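Local coordinates for TarM (Staphylococcus aureus subsp. aureus 21178, PDB 4X7R), which belongs to the GT-B superfamily of glycosyltransferases, with two Rossmann-like domains and an added antiparallel beta-sheet, and is modelled here with UDP and a sulfated glycan, at residues H9-N14 with E49-L54; P175-N180 with T191-N196; Y245-V250 with G278-T283; F352-E357 with R375-K380. The protein carries 1 engineered substitution. One frame throughout, in Å; residues are numbered along the deposited sequence.

Contact 1 of 4, residues H9-N14 with E49-L54; sequences HELDVN and EIIKAL. With SUS (2-deoxy-3,6-di-O-sulfo-2-(sulfoamino)-alpha-D-glucopyranose), chain C; BDP (beta-D-glucopyranuronic acid), chain B.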
# COMPACT_ATOMS: atom_id res chain seq x y z
N HIS A 9 -6.61 0.91 3.87
CA HIS A 9 -6.06 1.30 5.16
C HIS A 9 -5.45 2.71 5.12
O HIS A 9 -5.87 3.58 5.89
CB HIS A 9 -5.00 0.27 5.59
CG HIS A 9 -4.21 0.69 6.78
ND1 HIS A 9 -4.84 1.13 7.94
CD2 HIS A 9 -2.87 0.68 6.98
CE1 HIS A 9 -3.86 1.43 8.78
NE2 HIS A 9 -2.66 1.16 8.25
N GLU A 10 -4.48 2.94 4.22
CA GLU A 10 -3.73 4.19 4.10
C GLU A 10 -3.21 4.40 2.70
O GLU A 10 -3.22 3.47 1.88
CB GLU A 10 -2.48 4.13 5.02
CG GLU A 10 -1.38 3.18 4.53
CD GLU A 10 -0.06 3.23 5.28
OE1 GLU A 10 0.49 4.33 5.49
OE2 GLU A 10 0.46 2.14 5.59
N LEU A 11 -2.70 5.61 2.45
CA LEU A 11 -1.99 6.00 1.24
C LEU A 11 -0.62 6.48 1.68
O LEU A 11 -0.50 7.14 2.71
CB LEU A 11 -2.69 7.14 0.47
CG LEU A 11 -4.00 6.81 -0.27
CD1 LEU A 11 -4.50 8.03 -1.01
CD2 LEU A 11 -3.83 5.62 -1.24
N ASP A 12 0.41 6.12 0.94
CA ASP A 12 1.78 6.52 1.17
C ASP A 12 2.57 6.51 -0.14
O ASP A 12 2.09 5.96 -1.13
CB ASP A 12 2.47 5.69 2.28
CG ASP A 12 3.41 6.55 3.12
OD1 ASP A 12 3.76 7.67 2.68
OD2 ASP A 12 3.78 6.11 4.23
N VAL A 13 3.77 7.12 -0.12
CA VAL A 13 4.66 7.31 -1.28
C VAL A 13 5.47 6.10 -1.78
O VAL A 13 5.98 6.16 -2.91
CB VAL A 13 5.55 8.57 -1.15
CG1 VAL A 13 4.71 9.83 -1.08
CG2 VAL A 13 6.49 8.46 0.05
N ASN A 14 5.71 5.08 -0.98
CA ASN A 14 6.54 4.03 -1.61
C ASN A 14 5.81 2.69 -1.65
O ASN A 14 6.35 1.68 -1.19
CB ASN A 14 7.97 3.98 -1.01
CG ASN A 14 8.99 5.03 -1.48
OD1 ASN A 14 10.17 4.96 -1.09
ND2 ASN A 14 8.62 6.02 -2.30
N GLU A 49 1.23 16.51 3.23
CA GLU A 49 2.51 16.35 2.53
C GLU A 49 2.61 15.07 1.70
O GLU A 49 3.30 15.06 0.67
CB GLU A 49 3.70 16.47 3.50
CG GLU A 49 3.93 17.86 4.09
CD GLU A 49 3.65 19.08 3.22
OE1 GLU A 49 2.59 19.71 3.44
OE2 GLU A 49 4.48 19.41 2.34
N ILE A 50 1.95 13.97 2.15
CA ILE A 50 1.95 12.67 1.44
C ILE A 50 1.17 12.85 0.12
O ILE A 50 1.69 12.50 -0.95
CB ILE A 50 1.36 11.52 2.31
CG1 ILE A 50 2.08 11.32 3.69
CG2 ILE A 50 1.21 10.21 1.51
CD1 ILE A 50 3.56 10.89 3.67
N ILE A 51 -0.04 13.43 0.20
CA ILE A 51 -0.91 13.68 -0.94
C ILE A 51 -0.24 14.55 -2.03
O ILE A 51 -0.20 14.13 -3.21
CB ILE A 51 -2.31 14.17 -0.50
CG1 ILE A 51 -3.03 13.14 0.43
CG2 ILE A 51 -3.19 14.56 -1.70
CD1 ILE A 51 -3.05 11.59 -0.09
N LYS A 52 0.36 15.70 -1.63
CA LYS A 52 1.07 16.60 -2.52
C LYS A 52 2.18 15.85 -3.25
O LYS A 52 2.31 16.01 -4.47
CB LYS A 52 1.69 17.80 -1.76
CG LYS A 52 0.70 18.81 -1.21
CD LYS A 52 1.45 19.98 -0.58
CE LYS A 52 0.63 20.80 0.39
NZ LYS A 52 -0.44 21.58 -0.30
N ALA A 53 2.97 15.02 -2.52
CA ALA A 53 4.07 14.24 -3.09
C ALA A 53 3.58 13.23 -4.13
O ALA A 53 4.16 13.15 -5.21
CB ALA A 53 4.85 13.54 -1.99
N LEU A 54 2.50 12.47 -3.81
CA LEU A 54 1.89 11.47 -4.70
C LEU A 54 1.35 12.11 -5.97
O LEU A 54 1.44 11.52 -7.04
CB LEU A 54 0.76 10.70 -3.99
CG LEU A 54 1.14 9.65 -2.96
CD1 LEU A 54 -0.08 9.23 -2.15
CD2 LEU A 54 1.81 8.45 -3.62
N2 SUS C . -7.00 -1.15 10.58
C1 SUS C . -4.93 -1.85 11.73
S1 SUS C . -7.28 0.58 10.75
C2 SUS C . -5.56 -1.40 10.41
S2 SUS C . 0.24 -1.90 9.68
C3 SUS C . -5.30 -2.46 9.32
O3 SUS C . -5.79 -2.01 8.04
S3 SUS C . -6.96 -2.75 7.40
C4 SUS C . -3.82 -2.84 9.20
O4 SUS C . -3.78 -3.97 8.35
C5 SUS C . -3.22 -3.18 10.62
O5 SUS C . -3.51 -2.09 11.54
C6 SUS C . -1.70 -3.29 10.64
O6 SUS C . -1.18 -2.06 10.19
O1S SUS C . -6.95 1.26 9.42
O2S SUS C . -8.74 0.75 11.12
O3S SUS C . -6.39 1.16 11.84
O4S SUS C . 0.36 -0.51 9.04
O5S SUS C . 1.20 -2.04 10.86
O6S SUS C . 0.55 -2.96 8.62
O7S SUS C . -6.54 -4.20 7.27
O8S SUS C . -7.29 -2.19 6.02
O9S SUS C . -8.20 -2.66 8.29
C1 BDP B . -2.67 -3.87 7.46
C2 BDP B . -2.09 -5.29 7.24
C3 BDP B . -0.97 -5.27 6.20
C4 BDP B . -1.40 -4.47 4.90
C5 BDP B . -1.99 -3.08 5.32
C6 BDP B . -2.46 -2.24 4.11
O2 BDP B . -1.58 -5.79 8.47
O3 BDP B . -0.61 -6.63 5.86
O4 BDP B . -0.22 -4.23 4.14
O5 BDP B . -3.11 -3.28 6.22
O6A BDP B . -3.50 -2.62 3.52
O6B BDP B . -1.82 -1.19 3.86

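Contact 2 of 4, residues P175-N180 with T191-N196; sequences PYISRN and TYVLVN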
# COMPACT_ATOMS: atom_id res chain seq x y z
N PRO A 175 -7.53 19.26 21.57
CA PRO A 175 -7.87 17.82 21.41
C PRO A 175 -9.21 17.62 20.73
O PRO A 175 -10.15 18.37 21.04
CB PRO A 175 -7.92 17.29 22.85
CG PRO A 175 -8.15 18.52 23.70
CD PRO A 175 -7.59 19.70 22.98
N TYR A 176 -9.32 16.63 19.81
CA TYR A 176 -10.55 16.38 19.06
C TYR A 176 -11.05 14.95 19.17
O TYR A 176 -12.23 14.69 18.95
CB TYR A 176 -10.47 16.89 17.59
CG TYR A 176 -9.43 16.20 16.72
CD1 TYR A 176 -8.10 16.60 16.75
CD2 TYR A 176 -9.77 15.12 15.92
CE1 TYR A 176 -7.14 15.97 15.96
CE2 TYR A 176 -8.81 14.47 15.14
CZ TYR A 176 -7.49 14.89 15.18
OH TYR A 176 -6.53 14.29 14.41
N ILE A 177 -10.13 14.02 19.51
CA ILE A 177 -10.36 12.59 19.71
C ILE A 177 -9.45 12.14 20.86
O ILE A 177 -8.27 12.52 20.89
CB ILE A 177 -10.10 11.72 18.42
CG1 ILE A 177 -11.17 11.95 17.36
CG2 ILE A 177 -10.02 10.21 18.76
CD1 ILE A 177 -10.92 11.23 16.07
N SER A 178 -10.00 11.32 21.80
CA SER A 178 -9.29 10.68 22.91
C SER A 178 -9.73 9.22 22.86
O SER A 178 -10.88 8.96 22.51
CB SER A 178 -9.63 11.30 24.26
OG SER A 178 -11.00 11.12 24.56
N ARG A 179 -8.83 8.29 23.12
CA ARG A 179 -9.19 6.87 23.01
C ARG A 179 -8.33 5.96 23.85
O ARG A 179 -7.13 6.24 24.05
CB ARG A 179 -9.17 6.39 21.54
CG ARG A 179 -7.77 6.29 20.93
CD ARG A 179 -7.86 6.35 19.43
NE ARG A 179 -6.59 5.98 18.83
CZ ARG A 179 -6.46 5.51 17.60
NH1 ARG A 179 -7.52 5.38 16.82
NH2 ARG A 179 -5.27 5.19 17.13
N ASN A 180 -8.94 4.87 24.32
CA ASN A 180 -8.25 3.88 25.13
C ASN A 180 -7.55 2.93 24.22
O ASN A 180 -8.07 2.63 23.15
CB ASN A 180 -9.21 3.11 26.04
CG ASN A 180 -9.79 3.98 27.11
OD1 ASN A 180 -10.90 4.46 27.00
ND2 ASN A 180 -9.03 4.26 28.15
N THR A 191 -13.47 5.10 22.12
CA THR A 191 -13.01 6.31 21.46
C THR A 191 -14.04 7.42 21.66
O THR A 191 -15.23 7.23 21.37
CB THR A 191 -12.79 6.03 19.95
OG1 THR A 191 -11.76 5.06 19.82
CG2 THR A 191 -12.43 7.31 19.14
N TYR A 192 -13.56 8.60 22.07
CA TYR A 192 -14.42 9.77 22.28
C TYR A 192 -14.06 10.84 21.29
O TYR A 192 -12.92 11.30 21.24
CB TYR A 192 -14.31 10.30 23.72
CG TYR A 192 -15.23 11.46 24.06
CD1 TYR A 192 -16.59 11.43 23.71
CD2 TYR A 192 -14.78 12.56 24.78
CE1 TYR A 192 -17.44 12.48 24.01
CE2 TYR A 192 -15.64 13.60 25.14
CZ TYR A 192 -16.96 13.58 24.72
OH TYR A 192 -17.82 14.58 25.09
N VAL A 193 -15.04 11.26 20.52
CA VAL A 193 -14.88 12.33 19.57
C VAL A 193 -15.42 13.56 20.29
O VAL A 193 -16.63 13.75 20.42
CB VAL A 193 -15.57 12.03 18.20
CG1 VAL A 193 -15.37 13.18 17.22
CG2 VAL A 193 -15.05 10.73 17.60
N LEU A 194 -14.49 14.35 20.84
CA LEU A 194 -14.75 15.57 21.62
C LEU A 194 -15.57 16.56 20.86
O LEU A 194 -16.47 17.13 21.44
CB LEU A 194 -13.45 16.21 22.09
CG LEU A 194 -12.71 15.52 23.24
CD1 LEU A 194 -11.89 14.31 22.77
CD2 LEU A 194 -11.78 16.48 23.89
N VAL A 195 -15.31 16.72 19.53
CA VAL A 195 -15.99 17.68 18.64
C VAL A 195 -17.49 17.52 18.48
O VAL A 195 -18.17 18.54 18.37
CB VAL A 195 -15.25 17.99 17.32
CG1 VAL A 195 -13.88 18.56 17.61
CG2 VAL A 195 -15.14 16.78 16.39
N ASN A 196 -18.03 16.29 18.50
CA ASN A 196 -19.49 16.09 18.40
C ASN A 196 -20.07 15.41 19.66
O ASN A 196 -21.24 15.04 19.65
CB ASN A 196 -19.86 15.33 17.12
CG ASN A 196 -19.28 13.95 16.96
OD1 ASN A 196 -18.57 13.43 17.82
ND2 ASN A 196 -19.59 13.30 15.84
O HOH W 1 -10.25 5.25 17.20

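Contact 3 of 4, residues Y245-V250 with G278-T283; sequences YGVIHV and GVIVLT. With 3YW ((2S)-2,3-dihydroxypropyl 2-acetamido-2-deoxy-alpha-D-glucopyranoside), chain F.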
# COMPACT_ATOMS: atom_id res chain seq x y z
N TYR A 245 -19.06 -3.11 -2.92
CA TYR A 245 -18.22 -4.04 -3.69
C TYR A 245 -16.95 -4.27 -2.96
O TYR A 245 -16.43 -3.36 -2.32
CB TYR A 245 -17.88 -3.50 -5.10
CG TYR A 245 -19.09 -3.28 -5.98
CD1 TYR A 245 -19.64 -4.33 -6.70
CD2 TYR A 245 -19.73 -2.05 -6.01
CE1 TYR A 245 -20.80 -4.15 -7.46
CE2 TYR A 245 -20.88 -1.85 -6.78
CZ TYR A 245 -21.42 -2.91 -7.49
OH TYR A 245 -22.57 -2.74 -8.20
N GLY A 246 -16.44 -5.49 -3.08
CA GLY A 246 -15.15 -5.86 -2.50
C GLY A 246 -14.26 -6.24 -3.66
O GLY A 246 -14.72 -6.97 -4.55
N VAL A 247 -13.02 -5.70 -3.73
CA VAL A 247 -12.07 -6.11 -4.78
C VAL A 247 -10.99 -6.95 -4.10
O VAL A 247 -10.32 -6.46 -3.19
CB VAL A 247 -11.44 -4.94 -5.61
CG1 VAL A 247 -10.35 -5.47 -6.56
CG2 VAL A 247 -12.50 -4.15 -6.40
N ILE A 248 -10.84 -8.22 -4.53
CA ILE A 248 -9.80 -9.12 -4.03
C ILE A 248 -8.57 -8.94 -4.95
O ILE A 248 -8.66 -9.10 -6.17
CB ILE A 248 -10.32 -10.56 -3.84
CG1 ILE A 248 -11.22 -10.56 -2.55
CG2 ILE A 248 -9.15 -11.55 -3.71
CD1 ILE A 248 -11.99 -11.72 -2.26
N HIS A 249 -7.47 -8.47 -4.39
CA HIS A 249 -6.28 -8.14 -5.17
C HIS A 249 -5.24 -9.27 -5.20
O HIS A 249 -4.27 -9.20 -5.96
CB HIS A 249 -5.63 -6.86 -4.61
CG HIS A 249 -6.40 -5.62 -4.90
ND1 HIS A 249 -6.18 -4.89 -6.05
CD2 HIS A 249 -7.39 -5.03 -4.19
CE1 HIS A 249 -7.02 -3.87 -6.00
NE2 HIS A 249 -7.77 -3.92 -4.90
N VAL A 250 -5.45 -10.30 -4.41
CA VAL A 250 -4.44 -11.37 -4.24
C VAL A 250 -5.00 -12.77 -4.48
O VAL A 250 -6.21 -12.97 -4.50
CB VAL A 250 -3.83 -11.28 -2.79
CG1 VAL A 250 -3.19 -9.91 -2.51
CG2 VAL A 250 -4.90 -11.57 -1.73
N GLY A 278 -21.29 -7.26 -4.99
CA GLY A 278 -20.36 -8.11 -5.69
C GLY A 278 -18.95 -8.13 -5.15
O GLY A 278 -18.47 -7.17 -4.55
N VAL A 279 -18.28 -9.26 -5.38
CA VAL A 279 -16.88 -9.44 -5.02
C VAL A 279 -16.14 -9.60 -6.35
O VAL A 279 -16.47 -10.47 -7.16
CB VAL A 279 -16.67 -10.58 -4.01
CG1 VAL A 279 -15.19 -10.97 -3.88
CG2 VAL A 279 -17.25 -10.18 -2.64
N ILE A 280 -15.18 -8.70 -6.58
CA ILE A 280 -14.41 -8.65 -7.82
C ILE A 280 -13.06 -9.33 -7.66
O ILE A 280 -12.37 -9.10 -6.67
CB ILE A 280 -14.28 -7.19 -8.38
CG1 ILE A 280 -15.59 -6.70 -9.04
CG2 ILE A 280 -13.12 -7.06 -9.41
CD1 ILE A 280 -16.74 -6.34 -8.16
N VAL A 281 -12.71 -10.18 -8.64
CA VAL A 281 -11.41 -10.82 -8.73
C VAL A 281 -10.81 -10.37 -10.05
O VAL A 281 -11.55 -9.97 -10.93
CB VAL A 281 -11.37 -12.34 -8.49
CG1 VAL A 281 -11.78 -12.67 -7.05
CG2 VAL A 281 -12.22 -13.11 -9.51
N LEU A 282 -9.49 -10.45 -10.19
CA LEU A 282 -8.84 -9.90 -11.36
C LEU A 282 -8.75 -10.82 -12.56
O LEU A 282 -8.53 -10.31 -13.67
CB LEU A 282 -7.46 -9.34 -10.99
CG LEU A 282 -7.44 -8.27 -9.85
CD1 LEU A 282 -6.04 -8.14 -9.28
CD2 LEU A 282 -7.97 -6.93 -10.36
N THR A 283 -8.85 -12.15 -12.36
CA THR A 283 -8.74 -13.09 -13.49
C THR A 283 -9.92 -14.05 -13.49
O THR A 283 -10.58 -14.21 -12.46
CB THR A 283 -7.38 -13.87 -13.46
OG1 THR A 283 -7.39 -14.74 -12.37
CG2 THR A 283 -6.15 -12.95 -13.37
O3A 3YW F . -2.15 -7.31 0.04
C4A 3YW F . -1.81 -5.72 -3.33
C5A 3YW F . -1.46 -6.56 -2.13
O5 3YW F . -2.87 -6.03 -6.20
C6A 3YW F . -2.56 -6.58 -1.10
C5 3YW F . -2.37 -5.75 -7.51
C6 3YW F . -3.31 -4.75 -8.14
C4 3YW F . -2.24 -7.07 -8.27
O6 3YW F . -4.64 -5.25 -8.21
C3 3YW F . -1.16 -7.91 -7.59
O4 3YW F . -1.84 -6.83 -9.62
O3 3YW F . -1.00 -9.18 -8.23
O7 3YW F . -1.02 -10.59 -4.96
C7 3YW F . -0.10 -9.78 -4.94
C8 3YW F . 1.25 -10.12 -4.40
N2 3YW F . -0.25 -8.54 -5.41
C2 3YW F . -1.44 -8.08 -6.10
C1 3YW F . -2.05 -6.85 -5.39
O1 3YW F . -1.19 -6.14 -4.54
O2 3YW F . -0.26 -6.04 -1.54
O HOH W 2 -7.81 -11.08 -7.84

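Contact 4 of 4, residues F352-E357 with R375-K380; sequences FHIYGE and RNVFLK. With UDP (uridine-5'-diphosphate), chain E.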
# COMPACT_ATOMS: atom_id res chain seq x y z
N PHE A 352 21.53 -7.47 -13.42
CA PHE A 352 20.22 -7.61 -12.81
C PHE A 352 19.96 -6.37 -11.96
O PHE A 352 20.69 -6.11 -11.00
CB PHE A 352 20.09 -8.91 -12.00
CG PHE A 352 20.02 -10.18 -12.82
CD1 PHE A 352 21.17 -10.73 -13.40
CD2 PHE A 352 18.82 -10.86 -12.99
CE1 PHE A 352 21.10 -11.89 -14.17
CE2 PHE A 352 18.76 -12.04 -13.75
CZ PHE A 352 19.90 -12.54 -14.33
N HIS A 353 18.95 -5.57 -12.37
CA HIS A 353 18.53 -4.34 -11.69
C HIS A 353 17.27 -4.62 -10.91
O HIS A 353 16.21 -4.85 -11.51
CB HIS A 353 18.29 -3.21 -12.70
CG HIS A 353 19.52 -2.64 -13.34
ND1 HIS A 353 19.48 -1.42 -13.98
CD2 HIS A 353 20.77 -3.14 -13.43
CE1 HIS A 353 20.70 -1.22 -14.43
NE2 HIS A 353 21.51 -2.23 -14.13
N ILE A 354 17.36 -4.60 -9.57
CA ILE A 354 16.24 -4.89 -8.70
C ILE A 354 15.80 -3.62 -7.98
O ILE A 354 16.53 -3.10 -7.14
CB ILE A 354 16.52 -6.09 -7.74
CG1 ILE A 354 17.08 -7.31 -8.52
CG2 ILE A 354 15.27 -6.46 -6.93
CD1 ILE A 354 17.57 -8.47 -7.67
N TYR A 355 14.59 -3.12 -8.31
CA TYR A 355 14.01 -1.92 -7.71
C TYR A 355 12.97 -2.25 -6.67
O TYR A 355 12.25 -3.25 -6.80
CB TYR A 355 13.38 -1.02 -8.78
CG TYR A 355 14.39 -0.31 -9.66
CD1 TYR A 355 14.90 -0.92 -10.81
CD2 TYR A 355 14.84 0.97 -9.35
CE1 TYR A 355 15.82 -0.27 -11.62
CE2 TYR A 355 15.75 1.64 -10.17
CZ TYR A 355 16.24 1.01 -11.30
OH TYR A 355 17.14 1.64 -12.11
N GLY A 356 12.86 -1.38 -5.67
CA GLY A 356 11.89 -1.49 -4.60
C GLY A 356 12.50 -1.53 -3.22
O GLY A 356 13.73 -1.45 -3.07
N GLU A 357 11.65 -1.62 -2.19
CA GLU A 357 12.03 -1.68 -0.78
C GLU A 357 11.08 -2.65 -0.09
O GLU A 357 9.97 -2.89 -0.57
CB GLU A 357 11.92 -0.31 -0.10
CG GLU A 357 12.83 0.75 -0.67
CD GLU A 357 12.54 2.14 -0.15
OE1 GLU A 357 11.42 2.38 0.36
OE2 GLU A 357 13.45 2.99 -0.27
N ARG A 375 28.91 -7.51 -8.49
CA ARG A 375 29.34 -6.91 -9.75
C ARG A 375 28.28 -7.11 -10.87
O ARG A 375 28.43 -6.57 -11.96
CB ARG A 375 30.68 -7.53 -10.18
CG ARG A 375 31.55 -6.63 -11.06
CD ARG A 375 32.50 -7.43 -11.94
NE ARG A 375 31.80 -8.14 -13.01
CZ ARG A 375 32.34 -9.10 -13.76
NH1 ARG A 375 33.60 -9.48 -13.56
NH2 ARG A 375 31.62 -9.70 -14.70
N ASN A 376 27.20 -7.88 -10.58
CA ASN A 376 26.15 -8.18 -11.57
C ASN A 376 24.72 -7.91 -11.11
O ASN A 376 23.84 -7.69 -11.94
CB ASN A 376 26.28 -9.62 -12.05
CG ASN A 376 27.55 -9.93 -12.79
OD1 ASN A 376 28.62 -10.11 -12.20
ND2 ASN A 376 27.47 -9.99 -14.11
N VAL A 377 24.46 -7.98 -9.79
CA VAL A 377 23.13 -7.77 -9.22
C VAL A 377 23.14 -6.49 -8.38
O VAL A 377 23.95 -6.37 -7.46
CB VAL A 377 22.65 -9.02 -8.44
CG1 VAL A 377 21.24 -8.81 -7.89
CG2 VAL A 377 22.69 -10.27 -9.32
N PHE A 378 22.24 -5.54 -8.69
CA PHE A 378 22.18 -4.25 -8.02
C PHE A 378 20.82 -3.87 -7.44
O PHE A 378 19.85 -3.68 -8.17
CB PHE A 378 22.73 -3.13 -8.94
CG PHE A 378 24.10 -3.43 -9.51
CD1 PHE A 378 25.25 -3.09 -8.81
CD2 PHE A 378 24.24 -4.06 -10.74
CE1 PHE A 378 26.51 -3.38 -9.33
CE2 PHE A 378 25.50 -4.36 -11.26
CZ PHE A 378 26.63 -4.01 -10.55
N LEU A 379 20.78 -3.73 -6.11
CA LEU A 379 19.59 -3.31 -5.36
C LEU A 379 19.51 -1.79 -5.49
O LEU A 379 20.17 -1.04 -4.76
CB LEU A 379 19.71 -3.77 -3.89
CG LEU A 379 18.96 -5.05 -3.47
CD1 LEU A 379 19.13 -6.20 -4.48
CD2 LEU A 379 19.39 -5.50 -2.10
N LYS A 380 18.74 -1.34 -6.50
CA LYS A 380 18.59 0.06 -6.92
C LYS A 380 17.58 0.93 -6.16
O LYS A 380 17.38 2.09 -6.52
CB LYS A 380 18.43 0.15 -8.45
CG LYS A 380 19.66 -0.36 -9.21
CD LYS A 380 19.70 0.12 -10.64
CE LYS A 380 20.65 1.28 -10.83
NZ LYS A 380 20.78 1.67 -12.26
N1 UDP E . 6.34 -0.04 -8.00
C2 UDP E . 6.95 1.17 -8.27
N3 UDP E . 8.26 1.27 -7.87
C4 UDP E . 9.01 0.31 -7.22
C5 UDP E . 8.30 -0.91 -6.93
C6 UDP E . 7.02 -1.04 -7.32
O2 UDP E . 6.38 2.10 -8.82
O4 UDP E . 10.21 0.53 -6.97
C1' UDP E . 5.00 -0.25 -8.59
C2' UDP E . 5.01 -0.91 -9.96
O2' UDP E . 5.19 0.05 -10.99
C3' UDP E . 3.62 -1.54 -10.01
C4' UDP E . 3.36 -1.92 -8.55
O4' UDP E . 4.26 -1.11 -7.75
O3' UDP E . 2.58 -0.74 -10.56
C5' UDP E . 3.55 -3.38 -8.23
O5' UDP E . 2.42 -4.07 -8.79
PA UDP E . 2.22 -5.67 -8.81
O1A UDP E . 0.81 -5.96 -9.16
O2A UDP E . 3.19 -6.26 -9.84
O3A UDP E . 2.55 -6.22 -7.39
PB UDP E . 2.06 -5.83 -5.91
O1B UDP E . 0.60 -5.44 -5.96
O2B UDP E . 2.88 -4.66 -5.37
O3B UDP E . 2.20 -7.04 -5.01

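Contact 1 of 4, residues H9-N14 with E49-L54
Apolar loop-to-helix packing joins Leu-11, Asp-12 and Val-13, in the loop that follows strand 3-7, to Ile-50, Ile-51, Ala-53 and Leu-54 of helix 47-56; no hydrogen bond spans it. CG1 of Val-13 settles against the helix, 3.8 Å from Ala-53 CB and 4.0 Å from Leu-54 CG. It lies anti to its carbonyl carbon (chi1 -62°), and that torsion turns it to the helix. Leu-54 brings CD2 to 3.5 Å from Asp-12 O. Deeper in, the Leu-11 and Ile-51 side chains cross at an angle, Leu-11 CD1 4.0 Å from Ile-51 CD1, both touching Met-66. Although the CB of Asp-12 points away from the helix, OD1 swings back to 3.4 Å from Ile-50 CD1. The same oxygen accepts the N-H of Val-13 on its anti side, well out of the carboxylate plane, which ties the carboxylate to the loop backbone.

At the loop's start, His-9 lines the glycan pocket. His-9 ND1 donates to SUS O1S (2.6 Å, 140° at the hydrogen) in the ring plane, while SUS C4 stands 4.1 Å above the ring centre and Glu-10 CB lies against the opposite face, toward its rim. Lys-44 grips both Glu-10 OE1 and Leu-11 O. A ligand-lining loop after the first strand, backed by a helix of the same domain, is characteristic of Rossmann-like alpha/beta domains such as those of GT-B proteins.

Contact 2 of 4, residues P175-N180 with T191-N196
Ser-178 O receives the N-H of Tyr-192 at 2.7 Å in an almost linear bond (176°), nearly along the C=O axis. The return bond, Ser-178 N to Tyr-192 O, is 3.0 Å, and together they make the hydrogen-bonded pair of a beta hairpin formed by strands 175-182 and 187-193. At the far end the ladder frays: the bond from Leu-194 N to Tyr-176 O is weak, bent to 125°. There Leu-194 CD2 reaches the ring of Pro-175, its CD1 lies by the backbone N of Ile-177, and Val-195 CG1 touches Tyr-176 CB at 3.8 Å.

Ile-177, Arg-179, Thr-191 and Val-193 share one face of the sheet, met by helices 69-78 and 203-214. Ile-177 and Val-193 run side by side there, and Ile-177 CG2 comes to 3.8 Å from Thr-191 CG2. Arg-179 and Thr-191 form a non-hydrogen-bonded pair, with Arg-179 CB 3.4 Å from Thr-191 OG1. Arg-179 CG sits between the backbone N and the carbonyl carbon (chi1 71°), and the extended chain leads the guanidinium away from the partner strand to Gln-166, whose OE1 accepts from Arg-179 NE. A water in the guanidinium plane accepts from Arg-179 NH1 at 2.8 Å and is hydrogen-bonded to Thr-191 OG1.

Contact 3 of 4, residues Y245-V250 with G278-T283
Two torsions of Ile-280, CG1 anti to the carbonyl carbon (chi1 -75°) and CD1 folded back (chi2 74°), bring its CD1 to 3.8 Å from CD1 of the Tyr-245 ring. Ile-248, also with CG1 anti to its carbonyl carbon but with an extended chain, sends CD1 to the other face of the sheet, where it lies 3.7 Å from Val-279 CG1. Between these layers run parallel strands 243-247 and 278-281, joined by helix 264-271 in a beta-alpha-beta unit. Gly-246 N donates to Gly-278 O, Ile-280 N to Gly-246 O at 2.7 Å, and Ile-248 N to Ile-280 O.

Val-247 crosses Ile-280 at an angle, CG2 meeting CB, on the Tyr-245 face, which helix 480-492 covers through Trp-487 and Leu-490; a C-terminal helix returning to the N-terminal domain is a GT-B hallmark. Helix 264-271 packs against Ile-248 and Val-279 on the reverse side. Past the last direct bond the chains separate, and a water bridges Ile-248 O, at 2.7 Å, and Leu-282 N.

Beyond it the loops that follow the strands line the site of 3YW. His-249 ND1 is hydrogen-bonded to 3YW O6 (2.7 Å, 167°), which lies in the ring plane, and Leu-282 CD1 sits 3.4 Å from the same oxygen. Val-247 CG1 rests on one face of the imidazole, toward its rim. With Asp-226 OD1 hydrogen-bonded to NE2, both ring nitrogens are engaged, which should hold the rotation of the imidazole and keep ND1 directed at O6.

Contact 4 of 4, residues F352-E357 with R375-K380
A beta-alpha-beta unit in the family region of group 1 glycosyltransferases places strand 351-355 beside and parallel to the outermost strand 377-381, with helix 361-370 connecting them. Phe-352 and Val-377, His-353 and Phe-378, and Ile-354 and Leu-379 pair across it. Four backbone bonds form the ladder: Phe-352 N to Asn-376 O, Phe-378 N to Phe-352 O at 2.8 Å, Ile-354 N to Phe-378 O, and Lys-380 N to Ile-354 O, the last the most bent at 146°.

On one face, Ile-354 spreads over the neighbouring strand: its extended CG1 arm reaches Val-377 CG1 with CD1 at 3.7 Å, while CB meets Leu-379 CD1. Helices 333-346 and 361-370 cover this side. Across the sheet, Lys-380 lays its aliphatic chain against two rings, Tyr-355 and His-353. Lys-380 CB stands 3.7 Å from the centroid of the Tyr-355 ring, a CH-pi contact over the face. With chi2 extended (-162°), Lys-380 CD comes over one face of the His-353 imidazole, 4.0 Å from its centroid, and 3.3 Å from Tyr-355 OH. The bend at chi3 (101°) then turns CE and NZ, and Lys-380 NZ ends 3.6 Å from His-353 CE1. The contact buries His-353 ND1, which has no polar partner in the model, whereas NE2 makes a weak hydrogen bond to Lys-351 NZ.

Just past the strand end, Gly-356 N lies 3.5 Å from UDP O4, a close approach and not a hydrogen bond. A nucleotide's base lying at the C-terminal ends of parallel strands is typical of the C-terminal Rossmann-like domain of GT-B proteins.

In the fold
Contacts 1 and 3 belong to one parallel sheet domain and contact 4 to the other; contact 1 lines the glycan pocket, contact 3 that of 3YW and contact 4 that of UDP. Contacts 1 and 4 touch directly: Asn-14 OD1 packs 3.2 Å from Glu-357 OE1, a point where the two domains touch. The centre of contact 3 lies about 23 Å from that of contact 1 and about 32 Å from that of contact 4, yet the His-249 side chain is about 7 Å from UDP. Contact 2, in the antiparallel sheet, stands apart, its centre about 46 Å from that of contact 4, though the Arg-179 side chain is about 7 Å from SUS.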